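Local coordinates for DUF574 domain-containing protein (Thermobifida fusca, PDB 2QE6) that binds S-adenosylmethionine and is probably an S-adenosylmethionine-dependent methyltransferase, although its substrate is not known, at residues A[82-87]-A[159-164]. The protein carries 1 engineered substitution. Numbering follows the deposited sequence.
Sequences LDLGSG and AAIMLV. With SAM (S-adenosylmethionine), chain F.
The amino nitrogen N of SAM is gripped from both chain segments at once, donating to Val164 O at 2.6 Å and to Gly85 O at 2.7 Å. Just behind it, where the two strands part, a water fills the place of the next direct bond: it accepts from Val164 N and donates to Leu84 O and, at 2.6 Å, to Asp83 OD1. Before that point the pairing is parallel, with strand axes 12° apart: Leu82 N bonds Ala160 O at 2.9 Å, Met162 N bonds Leu82 O, and Leu84 N reaches Met162 O at 3.0 Å, tilted 25° from the carbonyl plane. These are neighbouring central strands of a Rossmann-like sheet of the S-adenosylmethionine-dependent methyltransferase type, and the glycine-rich turn after 82-84 lines the cofactor pocket; a CB on Gly85 would collide with SAM O4'. Asp83 turns OD1 to the water, its CG lying anti to the main-chain N (chi1 -174°), while OD2 bonds Thr94 OG1; the bent end of selenomethionine Met162 brings CE to 3.8 Å from OD1. Replacing Asp83 with an alanine is likely to leave the water one partner fewer and Thr94 OG1 without its carboxylate mate. Leu84, directed at the neighbouring strand, brings CD1 to 3.5 Å from Ile161 CG2 and 4.1 Å from Leu163 CG.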
loop_
_atom_site.group_PDB
_atom_site.type_symbol
_atom_site.label_atom_id
_atom_site.label_comp_id
_atom_site.label_asym_id
_atom_site.label_seq_id
_atom_site.Cartn_x
_atom_site.Cartn_y
_atom_site.Cartn_z
ATOM N N LEU A 82 2.963 -7.900 -6.958
ATOM C CA LEU A 82 3.851 -7.841 -5.810
ATOM C C LEU A 82 3.396 -6.681 -4.933
ATOM O O LEU A 82 3.463 -5.519 -5.322
ATOM C CB LEU A 82 5.302 -7.649 -6.261
ATOM C CG LEU A 82 6.367 -7.598 -5.166
ATOM C CD1 LEU A 82 6.301 -8.833 -4.256
ATOM C CD2 LEU A 82 7.762 -7.441 -5.808
ATOM N N ASP A 83 2.868 -7.015 -3.769
ATOM C CA ASP A 83 2.190 -6.052 -2.926
ATOM C C ASP A 83 3.105 -5.755 -1.743
ATOM O O ASP A 83 3.173 -6.518 -0.755
ATOM C CB ASP A 83 0.841 -6.623 -2.506
ATOM C CG ASP A 83 -0.052 -5.629 -1.722
ATOM O OD1 ASP A 83 0.356 -4.463 -1.459
ATOM O OD2 ASP A 83 -1.187 -6.061 -1.336
ATOM N N LEU A 84 3.824 -4.626 -1.872
ATOM C CA LEU A 84 4.863 -4.240 -0.936
ATOM C C LEU A 84 4.309 -3.377 0.203
ATOM O O LEU A 84 3.730 -2.307 -0.043
ATOM C CB LEU A 84 5.921 -3.430 -1.667
ATOM C CG LEU A 84 6.623 -4.188 -2.814
ATOM C CD1 LEU A 84 7.486 -3.201 -3.604
ATOM C CD2 LEU A 84 7.447 -5.389 -2.321
ATOM N N GLY A 85 4.546 -3.808 1.437
ATOM C CA GLY A 85 3.962 -3.146 2.588
ATOM C C GLY A 85 2.488 -3.479 2.596
ATOM O O GLY A 85 1.662 -2.594 2.663
ATOM N N SER A 86 2.156 -4.759 2.518
ATOM C CA SER A 86 0.773 -5.181 2.297
ATOM C C SER A 86 -0.204 -4.793 3.403
ATOM O O SER A 86 -1.423 -4.672 3.160
ATOM C CB SER A 86 0.718 -6.718 2.193
ATOM O OG SER A 86 1.188 -7.318 3.387
ATOM N N GLY A 87 0.315 -4.715 4.638
ATOM C CA GLY A 87 -0.505 -4.571 5.832
ATOM C C GLY A 87 -1.232 -5.824 6.273
ATOM O O GLY A 87 -1.121 -6.887 5.646
ATOM N N ALA A 159 3.814 -7.429 -14.931
ATOM C CA ALA A 159 3.372 -7.542 -13.552
ATOM C C ALA A 159 2.970 -6.177 -13.035
ATOM O O ALA A 159 3.244 -5.176 -13.673
ATOM C CB ALA A 159 4.482 -8.123 -12.693
ATOM N N ALA A 160 2.356 -6.157 -11.852
ATOM C CA ALA A 160 2.061 -4.928 -11.127
ATOM C C ALA A 160 2.832 -4.946 -9.811
ATOM O O ALA A 160 2.695 -5.879 -9.030
ATOM C CB ALA A 160 0.578 -4.815 -10.853
ATOM N N ILE A 161 3.634 -3.912 -9.554
ATOM C CA ILE A 161 4.207 -3.705 -8.212
ATOM C C ILE A 161 3.453 -2.578 -7.494
ATOM O O ILE A 161 3.140 -1.549 -8.092
ATOM C CB ILE A 161 5.707 -3.367 -8.278
ATOM C CG1 ILE A 161 6.504 -4.556 -8.832
ATOM C CG2 ILE A 161 6.214 -2.992 -6.902
ATOM C CD1 ILE A 161 8.006 -4.298 -8.999
HETATM N N MSE A 162 3.105 -2.806 -6.235
HETATM C CA MSE A 162 2.242 -1.889 -5.485
HETATM C C MSE A 162 3.004 -1.383 -4.293
HETATM O O MSE A 162 3.658 -2.150 -3.601
HETATM C CB MSE A 162 0.998 -2.617 -4.999
HETATM C CG MSE A 162 0.129 -3.154 -6.104
HETATM SE SE MSE A 162 -1.200 -4.411 -5.468
HETATM C CE MSE A 162 -2.181 -3.426 -4.091
ATOM N N LEU A 163 3.018 -0.062 -4.123
ATOM C CA LEU A 163 3.460 0.565 -2.901
ATOM C C LEU A 163 2.294 1.427 -2.385
ATOM O O LEU A 163 2.423 2.628 -2.145
ATOM C CB LEU A 163 4.724 1.399 -3.134
ATOM C CG LEU A 163 5.998 0.568 -3.379
ATOM C CD1 LEU A 163 6.418 0.635 -4.777
ATOM C CD2 LEU A 163 7.122 1.052 -2.475
ATOM N N VAL A 164 1.142 0.784 -2.266
ATOM C CA VAL A 164 -0.083 1.404 -1.835
ATOM C C VAL A 164 0.041 1.631 -0.302
ATOM O O VAL A 164 0.420 0.719 0.431
ATOM C CB VAL A 164 -1.326 0.525 -2.256
ATOM C CG1 VAL A 164 -2.644 1.082 -1.668
ATOM C CG2 VAL A 164 -1.435 0.464 -3.793
HETATM N N SAM F . -0.584 -1.342 1.711
HETATM C CA SAM F . -1.707 -1.368 2.729
HETATM C C SAM F . -2.775 -0.379 2.320
HETATM O O SAM F . -3.940 -0.550 2.661
HETATM O OXT SAM F . -2.475 0.626 1.662
HETATM C CB SAM F . -1.320 -1.021 4.179
HETATM C CG SAM F . -0.806 0.407 4.417
HETATM S SD SAM F . -0.158 0.751 6.087
HETATM C CE SAM F . -0.465 -0.900 6.760
HETATM C "C5'" SAM F . 1.584 0.537 5.665
HETATM C "C4'" SAM F . 2.231 -0.855 5.649
HETATM O "O4'" SAM F . 3.535 -0.765 5.067
HETATM C "C3'" SAM F . 2.442 -1.466 7.044
HETATM O "O3'" SAM F . 1.907 -2.775 7.119
HETATM C "C2'" SAM F . 3.942 -1.456 7.296
HETATM O "O2'" SAM F . 4.407 -2.457 8.210
HETATM C "C1'" SAM F . 4.439 -1.552 5.857
HETATM N N9 SAM F . 5.802 -1.031 5.754
HETATM C C8 SAM F . 6.274 0.260 5.992
HETATM N N7 SAM F . 7.612 0.279 5.758
HETATM C C5 SAM F . 7.983 -0.979 5.360
HETATM C C6 SAM F . 9.224 -1.506 4.973
HETATM N N6 SAM F . 10.328 -0.709 4.993
HETATM N N1 SAM F . 9.265 -2.841 4.609
HETATM C C2 SAM F . 8.116 -3.658 4.610
HETATM N N3 SAM F . 6.887 -3.135 5.003
HETATM C C4 SAM F . 6.846 -1.809 5.356
HETATM O O HOH W 1 1.379 -2.035 -1.524
#